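Local coordinates for biogenic amine-binding protein (Rhodnius prolixus, PDB 4GE1) that binds biogenic amines, probably including serotonin and norepinephrine, in the saliva of a blood-feeding insect, with tryptamine held here inside its lipocalin barrel, at residues T27-G32 and F168-L173; L36-K41 and N64-T69; T90-I95 and I103-L108; I56-S61 and D73-K78. One frame throughout, in Å; residues are numbered along the deposited sequence.

Overall arrangement
From the N terminus, strand 23-31 supplies the first half of interaction 1, whose partner 168-173 arrives only after the whole barrel has been built; the other three contacts nest inside the long loop it closes. Interaction 2 joins the loop after strand 23-31 to the turn at 64-69. Interaction 4 pairs the strands 55-64 and 69-78 that flank this turn, so contacts 2 and 4 cross along the chain. Interaction 3, the next hairpin, follows in series. Interactions 3 and 4, with centres about 9 Å apart, adjoin through strands 69-78 and 88-96 beside the amine pocket; interactions 1 and 2 touch each other, their centres about 21 and 22 Å from that of interaction 4.

Interaction 1: residues T27-G32 and F168-L173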
loop_
_atom_site.group_PDB
_atom_site.type_symbol
_atom_site.label_atom_id
_atom_site.label_comp_id
_atom_site.label_asym_id
_atom_site.label_seq_id
_atom_site.Cartn_x
_atom_site.Cartn_y
_atom_site.Cartn_z
ATOM N N THR A 27 1.694 -5.770 -6.880
ATOM C CA THR A 27 1.802 -6.885 -7.810
ATOM C C THR A 27 1.386 -8.229 -7.208
ATOM O O THR A 27 0.817 -9.073 -7.897
ATOM C CB THR A 27 3.232 -6.991 -8.368
ATOM O OG1 THR A 27 4.166 -7.060 -7.281
ATOM C CG2 THR A 27 3.546 -5.775 -9.227
ATOM N N HIS A 28 1.685 -8.424 -5.929
ATOM C CA HIS A 28 1.409 -9.683 -5.242
ATOM C C HIS A 28 0.993 -9.362 -3.822
ATOM O O HIS A 28 1.463 -8.379 -3.241
ATOM C CB HIS A 28 2.664 -10.553 -5.165
ATOM C CG HIS A 28 3.264 -10.890 -6.495
ATOM N ND1 HIS A 28 3.923 -9.964 -7.270
ATOM C CD2 HIS A 28 3.320 -12.060 -7.172
ATOM C CE1 HIS A 28 4.354 -10.546 -8.376
ATOM N NE2 HIS A 28 3.999 -11.817 -8.341
ATOM N N TYR A 29 0.137 -10.196 -3.242
ATOM C CA TYR A 29 -0.273 -9.960 -1.865
ATOM C C TYR A 29 -1.083 -11.070 -1.217
ATOM O O TYR A 29 -1.827 -11.797 -1.879
ATOM C CB TYR A 29 -1.040 -8.641 -1.757
ATOM C CG TYR A 29 -2.368 -8.606 -2.475
ATOM C CD1 TYR A 29 -3.528 -9.062 -1.863
ATOM C CD2 TYR A 29 -2.470 -8.074 -3.758
ATOM C CE1 TYR A 29 -4.756 -8.996 -2.517
ATOM C CE2 TYR A 29 -3.687 -8.001 -4.413
ATOM C CZ TYR A 29 -4.828 -8.462 -3.797
ATOM O OH TYR A 29 -6.034 -8.388 -4.478
ATOM N N LYS A 30 -0.924 -11.183 0.095
ATOM C CA LYS A 30 -1.764 -12.046 0.905
ATOM C C LYS A 30 -2.604 -11.176 1.817
ATOM O O LYS A 30 -2.077 -10.385 2.602
ATOM C CB LYS A 30 -0.929 -12.999 1.751
ATOM C CG LYS A 30 -1.766 -13.781 2.773
ATOM C CD LYS A 30 -0.925 -14.793 3.521
ATOM C CE LYS A 30 -1.763 -15.595 4.510
ATOM N NZ LYS A 30 -0.893 -16.270 5.505
ATOM N N LEU A 31 -3.915 -11.314 1.685
ATOM C CA LEU A 31 -4.863 -10.621 2.536
ATOM C C LEU A 31 -5.521 -11.612 3.505
ATOM O O LEU A 31 -6.285 -12.474 3.083
ATOM C CB LEU A 31 -5.934 -9.984 1.670
ATOM C CG LEU A 31 -7.113 -9.388 2.422
ATOM C CD1 LEU A 31 -6.634 -8.245 3.298
ATOM C CD2 LEU A 31 -8.165 -8.914 1.429
ATOM N N GLY A 32 -5.231 -11.487 4.795
ATOM C CA GLY A 32 -5.837 -12.357 5.805
ATOM C C GLY A 32 -5.436 -13.829 5.787
ATOM O O GLY A 32 -4.521 -14.226 5.069
ATOM N N PHE A 168 -1.299 -14.204 -3.650
ATOM C CA PHE A 168 -2.047 -13.987 -4.881
ATOM C C PHE A 168 -1.230 -13.112 -5.835
ATOM O O PHE A 168 -0.794 -12.019 -5.474
ATOM C CB PHE A 168 -3.401 -13.336 -4.601
ATOM C CG PHE A 168 -4.086 -12.821 -5.843
ATOM C CD1 PHE A 168 -4.508 -13.697 -6.831
ATOM C CD2 PHE A 168 -4.305 -11.468 -6.020
ATOM C CE1 PHE A 168 -5.129 -13.228 -7.989
ATOM C CE2 PHE A 168 -4.925 -10.991 -7.169
ATOM C CZ PHE A 168 -5.342 -11.880 -8.156
ATOM N N ASP A 169 -1.030 -13.602 -7.055
ATOM C CA ASP A 169 -0.288 -12.875 -8.080
ATOM C C ASP A 169 -1.253 -12.031 -8.902
ATOM O O ASP A 169 -1.937 -12.539 -9.796
ATOM C CB ASP A 169 0.479 -13.866 -8.962
ATOM C CG ASP A 169 1.158 -13.208 -10.151
ATOM O OD1 ASP A 169 1.209 -11.960 -10.228
ATOM O OD2 ASP A 169 1.660 -13.956 -11.016
ATOM N N ALA A 170 -1.305 -10.739 -8.593
ATOM C CA ALA A 170 -2.258 -9.837 -9.227
ATOM C C ALA A 170 -1.943 -9.644 -10.702
ATOM O O ALA A 170 -2.810 -9.244 -11.477
ATOM C CB ALA A 170 -2.301 -8.498 -8.501
ATOM N N THR A 171 -0.707 -9.950 -11.092
ATOM C CA THR A 171 -0.316 -9.876 -12.499
ATOM C C THR A 171 -0.919 -11.032 -13.310
ATOM O O THR A 171 -0.581 -11.220 -14.478
ATOM C CB THR A 171 1.234 -9.833 -12.692
ATOM O OG1 THR A 171 1.752 -11.164 -12.841
ATOM C CG2 THR A 171 1.926 -9.127 -11.514
ATOM N N THR A 172 -1.803 -11.808 -12.685
ATOM C CA THR A 172 -2.579 -12.812 -13.413
ATOM C C THR A 172 -3.851 -12.184 -13.965
ATOM O O THR A 172 -4.348 -12.585 -15.014
ATOM C CB THR A 172 -2.960 -14.024 -12.541
ATOM O OG1 THR A 172 -3.714 -13.593 -11.401
ATOM C CG2 THR A 172 -1.716 -14.766 -12.080
ATOM N N LEU A 173 -4.382 -11.201 -13.246
ATOM C CA LEU A 173 -5.488 -10.413 -13.765
ATOM C C LEU A 173 -4.987 -9.744 -15.046
ATOM O O LEU A 173 -5.673 -9.738 -16.074
ATOM C CB LEU A 173 -5.937 -9.375 -12.736
ATOM C CG LEU A 173 -6.317 -9.920 -11.356
ATOM C CD1 LEU A 173 -6.507 -8.798 -10.376
ATOM C CD2 LEU A 173 -7.569 -10.740 -11.443
#
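The short strand 168-169, which as in other lipocalins returns to the first barrel strand after the helix, is added antiparallel to strand 23-31 through Tyr29 and Phe168. These two form a hydrogen-bonded pair: Tyr29 N donates to Phe168 O at 3.0 Å and Phe168 N to Tyr29 O at 3.0 Å. A third bond, Ala170 N to Thr27 O (2.8 Å), follows along the chain. On the same face of the sheet the two aromatic rings run alongside each other in an offset edge-to-face pair, planes at 76°, with the Phe168 edge presented to the Tyr29 face and CD2 of Phe168 3.8 Å from CZ of Tyr29. The phenol is fixed from beyond the pair, its OH being hydrogen-bonded to Asp40 O and Asn42 N. Strand 23-31 also pairs with strand 130-140 in the calycin barrel, where Thr27 and His28 form a classic bulge opposite Val138. On the other face His28 and Asp169 lie side by side, ring and carboxylate only 13° from coplanar, but NE2 of His28 and OD1 of Asp169 are 3.4 Å apart at an angle too poor for a hydrogen bond. Each is held by a neighbour instead. Thr27 OG1 lies in the imidazole plane, 2.9 Å from His28 ND1. Asp169, its CG anti to the backbone N (chi1 174°), brings OD1 over the following residues to accept from Thr171 N, an Asx turn, and from Thr171 OG1 at 2.8 Å.

Interaction 2: residues L36-K41 and N64-T69; sequences LEVGDK and NPNAKT
Two loops that in lipocalin topology lie at the open end of the barrel, the one after strand 23-31 and the turn between strands 55-64 and 69-78, are joined here by Asn64 and the backbone of Val38. The Asn64 amide reaches across because its CG stands anti to the backbone N (chi1 -173°). Its ND2 gives a hydrogen to Val38 O at 2.9 Å, in the plane of that carbonyl and on a lone pair, with an N-H...O angle of 156°; the acceptor also lies close to the amide plane. Val38 O takes a second hydrogen from Lys41 N, which closes the small 3-10 turn. A further partner of ND2 is Asn42 OD1, from the residue after Lys41. The other end of the same amide works within its own turn: Asn64 OD1 accepts from Ala67 N at 2.9 Å, an Asx motif, while Lys68 and Thr69 facing Asn64 make a G1 beta bulge. One side chain thus shapes its hairpin turn and ties it to the neighbouring loop. Asn66, on the exposed flank, offers its CB to CG2 of Val38 at 3.4 Å, the two side chains crossing at about a right angle. Pro65 CD rests 3.7 Å from Lys41 O. A water bridges the loops beside it, donating to Lys41 O at 2.8 Å and accepting from Asn66 N at 3.2 Å.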
loop_
_atom_site.group_PDB
_atom_site.type_symbol
_atom_site.label_atom_id
_atom_site.label_comp_id
_atom_site.label_asym_id
_atom_site.label_seq_id
_atom_site.Cartn_x
_atom_site.Cartn_y
_atom_site.Cartn_z
ATOM N N LEU A 36 -8.499 -16.440 -0.792
ATOM C CA LEU A 36 -8.966 -15.187 -1.387
ATOM C C LEU A 36 -10.226 -15.379 -2.250
ATOM O O LEU A 36 -10.269 -16.261 -3.110
ATOM C CB LEU A 36 -7.837 -14.575 -2.215
ATOM C CG LEU A 36 -7.770 -13.063 -2.435
ATOM C CD1 LEU A 36 -7.848 -12.303 -1.117
ATOM C CD2 LEU A 36 -6.487 -12.718 -3.181
ATOM N N GLU A 37 -11.244 -14.551 -2.005
ATOM C CA GLU A 37 -12.437 -14.501 -2.854
ATOM C C GLU A 37 -12.240 -13.491 -3.984
ATOM O O GLU A 37 -11.516 -12.508 -3.832
ATOM C CB GLU A 37 -13.677 -14.095 -2.054
ATOM C CG GLU A 37 -14.201 -15.131 -1.074
ATOM C CD GLU A 37 -15.273 -14.551 -0.175
ATOM O OE1 GLU A 37 -15.641 -13.372 -0.385
ATOM O OE2 GLU A 37 -15.747 -15.266 0.733
ATOM N N VAL A 38 -12.922 -13.712 -5.104
ATOM C CA VAL A 38 -12.714 -12.890 -6.289
ATOM C C VAL A 38 -12.930 -11.388 -6.021
ATOM O O VAL A 38 -12.287 -10.535 -6.640
ATOM C CB VAL A 38 -13.575 -13.386 -7.473
ATOM C CG1 VAL A 38 -15.049 -13.318 -7.129
ATOM C CG2 VAL A 38 -13.245 -12.580 -8.734
ATOM N N GLY A 39 -13.821 -11.076 -5.084
ATOM C CA GLY A 39 -14.075 -9.704 -4.680
ATOM C C GLY A 39 -12.846 -9.008 -4.108
ATOM O O GLY A 39 -12.736 -7.776 -4.140
ATOM N N ASP A 40 -11.910 -9.788 -3.576
ATOM C CA ASP A 40 -10.681 -9.206 -3.041
ATOM C C ASP A 40 -9.485 -9.448 -3.948
ATOM O O ASP A 40 -8.340 -9.331 -3.516
ATOM C CB ASP A 40 -10.389 -9.727 -1.638
ATOM C CG ASP A 40 -11.464 -9.347 -0.646
ATOM O OD1 ASP A 40 -11.848 -8.158 -0.599
ATOM O OD2 ASP A 40 -11.933 -10.247 0.082
ATOM N N LYS A 41 -9.755 -9.794 -5.202
ATOM C CA LYS A 41 -8.698 -9.881 -6.202
ATOM C C LYS A 41 -8.694 -8.601 -7.041
ATOM O O LYS A 41 -9.505 -8.446 -7.957
ATOM C CB LYS A 41 -8.879 -11.136 -7.062
ATOM C CG LYS A 41 -8.644 -12.420 -6.261
ATOM C CD LYS A 41 -8.741 -13.688 -7.095
ATOM C CE LYS A 41 -8.475 -14.895 -6.204
ATOM N NZ LYS A 41 -8.546 -16.185 -6.929
ATOM N N ASN A 64 -11.399 -3.806 -9.309
ATOM C CA ASN A 64 -11.790 -5.222 -9.353
ATOM C C ASN A 64 -12.311 -5.609 -10.742
ATOM O O ASN A 64 -13.420 -5.238 -11.112
ATOM C CB ASN A 64 -12.861 -5.515 -8.301
ATOM C CG ASN A 64 -13.188 -7.005 -8.196
ATOM O OD1 ASN A 64 -14.005 -7.529 -8.952
ATOM N ND2 ASN A 64 -12.538 -7.690 -7.264
ATOM N N PRO A 65 -11.502 -6.343 -11.518
ATOM C CA PRO A 65 -11.880 -6.762 -12.874
ATOM C C PRO A 65 -13.155 -7.616 -12.943
ATOM O O PRO A 65 -13.929 -7.469 -13.891
ATOM C CB PRO A 65 -10.671 -7.581 -13.334
ATOM C CG PRO A 65 -9.533 -7.057 -12.517
ATOM C CD PRO A 65 -10.127 -6.744 -11.182
ATOM N N ASN A 66 -13.380 -8.496 -11.971
ATOM C CA ASN A 66 -14.580 -9.332 -12.014
ATOM C C ASN A 66 -15.856 -8.492 -11.975
ATOM O O ASN A 66 -16.812 -8.776 -12.690
ATOM C CB ASN A 66 -14.591 -10.386 -10.894
ATOM C CG ASN A 66 -15.868 -11.211 -10.890
ATOM O OD1 ASN A 66 -16.099 -12.015 -11.793
ATOM N ND2 ASN A 66 -16.708 -11.010 -9.875
ATOM N N ALA A 67 -15.855 -7.452 -11.146
ATOM C CA ALA A 67 -17.016 -6.577 -11.015
ATOM C C ALA A 67 -16.866 -5.315 -11.873
ATOM O O ALA A 67 -17.817 -4.556 -12.057
ATOM C CB ALA A 67 -17.243 -6.209 -9.557
ATOM N N LYS A 68 -15.667 -5.110 -12.405
ATOM C CA LYS A 68 -15.372 -3.905 -13.173
ATOM C C LYS A 68 -15.720 -2.666 -12.355
ATOM O O LYS A 68 -16.444 -1.773 -12.809
ATOM C CB LYS A 68 -16.138 -3.900 -14.496
ATOM C CG LYS A 68 -15.721 -4.991 -15.463
ATOM C CD LYS A 68 -16.300 -4.738 -16.842
ATOM C CE LYS A 68 -15.947 -5.851 -17.811
ATOM N NZ LYS A 68 -16.746 -7.088 -17.555
ATOM N N THR A 69 -15.213 -2.618 -11.132
ATOM C CA THR A 69 -15.497 -1.483 -10.273
ATOM C C THR A 69 -14.246 -1.002 -9.556
ATOM O O THR A 69 -13.286 -1.753 -9.362
ATOM C CB THR A 69 -16.589 -1.812 -9.240
ATOM O OG1 THR A 69 -16.134 -2.866 -8.391
ATOM C CG2 THR A 69 -17.881 -2.248 -9.935
HETATM O O HOH W 1 -11.459 -9.549 -9.655
#

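Interaction 3: residues T90-I95 and I103-L108; sequences TAKNVI and IDERTL
With CG tucked between the backbone N and the carbonyl carbon (chi1 62°), the Arg106 chain runs extended beside Asn93, whose own CG is anti to its backbone N (chi1 179°). The two belong to the antiparallel hairpin of strands 88-96 and 102-115 in the lipocalin barrel, and form a hydrogen-bonded pair on the face that also carries Ala91, Ile95 and Leu108. Arg106 clasps a single atom: NH2 donates to Asn93 OD1 at 2.9 Å and NE to the same OD1 at 3.0 Å. Both come from one face of the amide, above its carbonyl plane, while OD1 lies in the guanidinium plane; the two flat groups are 59° apart. Asn93 ND2 is in turn bound to Ser75 OG and Asp73 OD2, so the amide links Arg106 to the acid of the tryptamine pocket, of which Arg106 is itself a member. CD1 of Ile95 touches NH2 of Arg106 at 3.2 Å, with CG1 behind it over the same guanidinium face; CD1 of Leu108, 3.4 Å from CB of Asn93, lies over the other. On the opposite side of the sheet the bent Lys92 chain crosses to Glu105, a salt bridge of 3.2 Å between NZ of Lys92 and OE1 of Glu105, whose OE2 is held by Tyr195 OH. The methyls CG2 of Thr90 and CG2 of Thr107 meet tightly at 3.3 Å. Near the turn, a classic bulge sets Ile103 and Asp104 against Ile95, so Ile95 O accepts twice, from Ile103 N at 2.7 Å and from Asp104 N at 3.3 Å.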
loop_
_atom_site.group_PDB
_atom_site.type_symbol
_atom_site.label_atom_id
_atom_site.label_comp_id
_atom_site.label_asym_id
_atom_site.label_seq_id
_atom_site.Cartn_x
_atom_site.Cartn_y
_atom_site.Cartn_z
ATOM N N THR A 90 2.289 4.978 11.550
ATOM C CA THR A 90 0.852 4.837 11.628
ATOM C C THR A 90 0.187 5.897 10.749
ATOM O O THR A 90 0.651 7.037 10.652
ATOM C CB THR A 90 0.361 4.989 13.072
ATOM O OG1 THR A 90 1.226 4.254 13.946
ATOM C CG2 THR A 90 -1.057 4.456 13.204
ATOM N N ALA A 91 -0.899 5.511 10.104
ATOM C CA ALA A 91 -1.621 6.426 9.242
ATOM C C ALA A 91 -3.106 6.326 9.534
ATOM O O ALA A 91 -3.593 5.295 10.005
ATOM C CB ALA A 91 -1.334 6.114 7.780
ATOM N N LYS A 92 -3.813 7.422 9.308
ATOM C CA LYS A 92 -5.262 7.391 9.255
ATOM C C LYS A 92 -5.611 7.099 7.796
ATOM O O LYS A 92 -5.175 7.811 6.881
ATOM C CB LYS A 92 -5.844 8.736 9.697
ATOM C CG LYS A 92 -7.368 8.827 9.627
ATOM C CD LYS A 92 -8.018 7.636 10.319
ATOM C CE LYS A 92 -9.303 8.030 11.027
ATOM N NZ LYS A 92 -9.026 8.935 12.173
ATOM N N ASN A 93 -6.355 6.027 7.564
ATOM C CA ASN A 93 -6.750 5.698 6.202
ATOM C C ASN A 93 -8.251 5.858 6.043
ATOM O O ASN A 93 -9.038 5.344 6.843
ATOM C CB ASN A 93 -6.269 4.302 5.796
ATOM C CG ASN A 93 -6.686 3.925 4.371
ATOM O OD1 ASN A 93 -7.762 3.380 4.159
ATOM N ND2 ASN A 93 -5.830 4.211 3.401
ATOM N N VAL A 94 -8.632 6.614 5.021
ATOM C CA VAL A 94 -10.023 6.955 4.788
ATOM C C VAL A 94 -10.498 6.345 3.477
ATOM O O VAL A 94 -9.907 6.578 2.420
ATOM C CB VAL A 94 -10.204 8.485 4.740
ATOM C CG1 VAL A 94 -11.682 8.853 4.745
ATOM C CG2 VAL A 94 -9.491 9.134 5.917
ATOM N N ILE A 95 -11.554 5.541 3.554
ATOM C CA ILE A 95 -12.169 4.979 2.360
ATOM C C ILE A 95 -13.089 6.060 1.816
ATOM O O ILE A 95 -13.949 6.561 2.542
ATOM C CB ILE A 95 -13.004 3.726 2.689
ATOM C CG1 ILE A 95 -12.196 2.733 3.529
ATOM C CG2 ILE A 95 -13.542 3.078 1.423
ATOM C CD1 ILE A 95 -10.935 2.247 2.860
ATOM N N ILE A 103 -16.448 7.543 3.115
ATOM C CA ILE A 103 -17.302 6.388 3.364
ATOM C C ILE A 103 -17.037 5.810 4.763
ATOM O O ILE A 103 -17.971 5.552 5.527
ATOM C CB ILE A 103 -17.067 5.290 2.307
ATOM C CG1 ILE A 103 -17.582 5.748 0.941
ATOM C CG2 ILE A 103 -17.746 3.991 2.715
ATOM C CD1 ILE A 103 -17.413 4.721 -0.156
ATOM N N ASP A 104 -15.755 5.621 5.085
ATOM C CA ASP A 104 -15.325 5.046 6.363
ATOM C C ASP A 104 -13.861 5.406 6.598
ATOM O O ASP A 104 -13.168 5.857 5.669
ATOM C CB ASP A 104 -15.482 3.520 6.342
ATOM C CG ASP A 104 -15.424 2.894 7.736
ATOM O OD1 ASP A 104 -15.113 3.603 8.718
ATOM O OD2 ASP A 104 -15.690 1.677 7.847
ATOM N N GLU A 105 -13.398 5.212 7.835
ATOM C CA GLU A 105 -12.018 5.523 8.211
ATOM C C GLU A 105 -11.466 4.511 9.234
ATOM O O GLU A 105 -12.223 3.876 9.996
ATOM C CB GLU A 105 -11.917 6.953 8.770
ATOM C CG GLU A 105 -12.824 7.235 9.982
ATOM C CD GLU A 105 -12.866 8.717 10.382
ATOM O OE1 GLU A 105 -12.113 9.121 11.297
ATOM O OE2 GLU A 105 -13.679 9.475 9.806
ATOM N N ARG A 106 -10.147 4.366 9.254
ATOM C CA ARG A 106 -9.502 3.415 10.143
ATOM C C ARG A 106 -8.056 3.813 10.364
ATOM O O ARG A 106 -7.499 4.648 9.638
ATOM C CB ARG A 106 -9.522 2.041 9.497
ATOM C CG ARG A 106 -8.754 2.027 8.201
ATOM C CD ARG A 106 -9.156 0.883 7.303
ATOM N NE ARG A 106 -8.790 1.171 5.917
ATOM C CZ ARG A 106 -8.633 0.248 4.975
ATOM N NH1 ARG A 106 -8.803 -1.034 5.272
ATOM N NH2 ARG A 106 -8.301 0.606 3.739
ATOM N N THR A 107 -7.445 3.196 11.367
ATOM C CA THR A 107 -6.029 3.377 11.634
ATOM C C THR A 107 -5.262 2.186 11.069
ATOM O O THR A 107 -5.655 1.036 11.274
ATOM C CB THR A 107 -5.775 3.445 13.142
ATOM O OG1 THR A 107 -6.664 4.403 13.725
ATOM C CG2 THR A 107 -4.338 3.837 13.432
ATOM N N LEU A 108 -4.175 2.462 10.359
ATOM C CA LEU A 108 -3.343 1.405 9.794
ATOM C C LEU A 108 -1.910 1.516 10.286
ATOM O O LEU A 108 -1.285 2.578 10.184
ATOM C CB LEU A 108 -3.359 1.457 8.264
ATOM C CG LEU A 108 -4.694 1.170 7.579
ATOM C CD1 LEU A 108 -4.598 1.307 6.067
ATOM C CD2 LEU A 108 -5.146 -0.211 7.943
#

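Interaction 4: residues I56-S61 and D73-K78; sequences IKEVFS and DISFAK. With TSS (2-(1H-indol-3-yl)ethanamine), chain E.
Backbone bonds knit Ile56-Ala77, Glu58-Ser75 and Phe60-Asp73 into an antiparallel ladder: Ile56 N to Ala77 O and Ser75 N to Glu58 O are both 2.8 Å, whereas Asp73 N to Phe60 O is weak. One polar side chain of the pair, Asp73, binds the ligand. Asp73 OD2 takes a hydrogen bond of 2.7 Å from N1 of tryptamine, while Asn62 ND2 steadies Asp73 OD1; the ligand is also hydrogen-bonded to Gln139 OE1. The Phe60 ring adds an aromatic contact: N1 sits 3.0 Å above its centre, an arrangement suited to a cation-pi interaction if the amine is protonated. With CG of Asp73 set between backbone N and carbonyl carbon (chi1 58°), the carboxylate and ring planes are 21° apart, and OD2 is 3.1 Å from CD1 of Phe60. At the ring edge Ser75 OG, hydrogen-bonded to Asn93 ND2, comes 3.7 Å from CE1 of Phe60. Apolar contacts lie on the other face, where CG2 of Val59 meets CG2 of Ile74 at 4.0 Å. Neighbouring antiparallel strands with Phe60 and Asp73 turned inward to the amine, and helix 181-189 outside against Val59, form part of the wall of the lipocalin barrel, as expected for this family.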
loop_
_atom_site.group_PDB
_atom_site.type_symbol
_atom_site.label_atom_id
_atom_site.label_comp_id
_atom_site.label_asym_id
_atom_site.label_seq_id
_atom_site.Cartn_x
_atom_site.Cartn_y
_atom_site.Cartn_z
ATOM N N ILE A 56 2.401 13.477 4.785
ATOM C CA ILE A 56 2.473 12.423 3.777
ATOM C C ILE A 56 1.060 12.042 3.365
ATOM O O ILE A 56 0.179 11.887 4.207
ATOM C CB ILE A 56 3.269 11.190 4.268
ATOM C CG1 ILE A 56 4.750 11.542 4.432
ATOM C CG2 ILE A 56 3.134 10.031 3.293
ATOM C CD1 ILE A 56 5.079 12.132 5.761
ATOM N N LYS A 57 0.838 11.908 2.066
ATOM C CA LYS A 57 -0.500 11.656 1.557
ATOM C C LYS A 57 -0.407 10.554 0.531
ATOM O O LYS A 57 0.459 10.599 -0.332
ATOM C CB LYS A 57 -1.062 12.930 0.918
ATOM C CG LYS A 57 -2.489 12.801 0.405
ATOM C CD LYS A 57 -3.078 14.188 0.178
ATOM C CE LYS A 57 -4.527 14.135 -0.257
ATOM N NZ LYS A 57 -5.053 15.524 -0.443
ATOM N N GLU A 58 -1.277 9.547 0.634
ATOM C CA GLU A 58 -1.193 8.399 -0.265
ATOM C C GLU A 58 -2.575 8.027 -0.786
ATOM O O GLU A 58 -3.469 7.706 -0.006
ATOM C CB GLU A 58 -0.557 7.200 0.443
ATOM C CG GLU A 58 0.655 7.545 1.302
ATOM C CD GLU A 58 1.311 6.314 1.912
ATOM O OE1 GLU A 58 1.921 5.526 1.157
ATOM O OE2 GLU A 58 1.209 6.137 3.145
ATOM N N VAL A 59 -2.741 8.089 -2.103
ATOM C CA VAL A 59 -4.048 7.877 -2.707
ATOM C C VAL A 59 -4.079 6.584 -3.501
ATOM O O VAL A 59 -3.247 6.380 -4.390
ATOM C CB VAL A 59 -4.445 9.047 -3.619
ATOM C CG1 VAL A 59 -5.755 8.742 -4.324
ATOM C CG2 VAL A 59 -4.565 10.335 -2.810
ATOM N N PHE A 60 -5.035 5.715 -3.170
ATOM C CA PHE A 60 -5.118 4.386 -3.776
ATOM C C PHE A 60 -6.293 4.256 -4.748
ATOM O O PHE A 60 -7.408 4.680 -4.452
ATOM C CB PHE A 60 -5.252 3.303 -2.696
ATOM C CG PHE A 60 -4.082 3.233 -1.733
ATOM C CD1 PHE A 60 -3.997 4.101 -0.659
ATOM C CD2 PHE A 60 -3.094 2.269 -1.884
ATOM C CE1 PHE A 60 -2.934 4.029 0.235
ATOM C CE2 PHE A 60 -2.021 2.192 -0.990
ATOM C CZ PHE A 60 -1.943 3.070 0.063
ATOM N N SER A 61 -6.021 3.675 -5.912
ATOM C CA SER A 61 -7.062 3.237 -6.829
ATOM C C SER A 61 -7.108 1.702 -6.828
ATOM O O SER A 61 -6.150 1.044 -7.233
ATOM C CB SER A 61 -6.778 3.772 -8.242
ATOM O OG SER A 61 -7.514 3.074 -9.229
ATOM N N ASP A 73 -9.130 4.850 -1.558
ATOM C CA ASP A 73 -8.826 5.189 -0.168
ATOM C C ASP A 73 -7.589 6.073 -0.087
ATOM O O ASP A 73 -6.801 6.154 -1.036
ATOM C CB ASP A 73 -8.721 3.940 0.744
ATOM C CG ASP A 73 -7.669 2.950 0.291
ATOM O OD1 ASP A 73 -8.017 2.033 -0.486
ATOM O OD2 ASP A 73 -6.500 3.057 0.738
ATOM N N ILE A 74 -7.438 6.768 1.032
ATOM C CA ILE A 74 -6.334 7.706 1.170
ATOM C C ILE A 74 -5.716 7.593 2.542
ATOM O O ILE A 74 -6.423 7.626 3.551
ATOM C CB ILE A 74 -6.801 9.161 0.974
ATOM C CG1 ILE A 74 -7.603 9.297 -0.329
ATOM C CG2 ILE A 74 -5.603 10.111 1.001
ATOM C CD1 ILE A 74 -8.287 10.657 -0.493
ATOM N N SER A 75 -4.394 7.470 2.578
ATOM C CA SER A 75 -3.679 7.488 3.846
ATOM C C SER A 75 -3.104 8.865 4.118
ATOM O O SER A 75 -2.456 9.464 3.249
ATOM C CB SER A 75 -2.554 6.460 3.858
ATOM O OG SER A 75 -3.072 5.153 3.808
ATOM N N PHE A 76 -3.341 9.357 5.331
ATOM C CA PHE A 76 -2.769 10.621 5.775
ATOM C C PHE A 76 -1.846 10.343 6.952
ATOM O O PHE A 76 -2.238 9.667 7.911
ATOM C CB PHE A 76 -3.859 11.582 6.245
ATOM C CG PHE A 76 -4.935 11.834 5.233
ATOM C CD1 PHE A 76 -6.005 10.961 5.108
ATOM C CD2 PHE A 76 -4.897 12.964 4.428
ATOM C CE1 PHE A 76 -7.014 11.200 4.184
ATOM C CE2 PHE A 76 -5.896 13.213 3.499
ATOM C CZ PHE A 76 -6.959 12.329 3.375
ATOM N N ALA A 77 -0.626 10.860 6.882
ATOM C CA ALA A 77 0.304 10.752 7.999
ATOM C C ALA A 77 1.171 11.991 8.068
ATOM O O ALA A 77 1.090 12.873 7.204
ATOM C CB ALA A 77 1.169 9.516 7.863
ATOM N N LYS A 78 1.986 12.050 9.112
ATOM C CA LYS A 78 2.956 13.114 9.278
ATOM C C LYS A 78 4.288 12.479 9.620
ATOM O O LYS A 78 4.336 11.354 10.115
ATOM C CB LYS A 78 2.521 14.086 10.376
ATOM C CG LYS A 78 1.162 14.720 10.123
ATOM C CD LYS A 78 0.779 15.713 11.211
ATOM C CE LYS A 78 1.277 17.108 10.894
ATOM N NZ LYS A 78 0.722 18.105 11.853
HETATM N N1 TSS E . -4.709 1.060 0.624
HETATM C CA TSS E . -4.844 0.279 1.829
HETATM C CB TSS E . -3.881 -0.850 2.020
HETATM C CG TSS E . -2.470 -0.649 1.565
HETATM C CD1 TSS E . -1.854 -1.267 0.486
HETATM N NE1 TSS E . -0.576 -0.843 0.403
HETATM C CE2 TSS E . -0.329 0.067 1.410
HETATM C CD2 TSS E . -1.480 0.201 2.145
HETATM C CZ2 TSS E . 0.834 0.809 1.753
HETATM C CH2 TSS E . 0.814 1.668 2.848
HETATM C CZ3 TSS E . -0.357 1.803 3.597
HETATM C CE3 TSS E . -1.504 1.078 3.255
#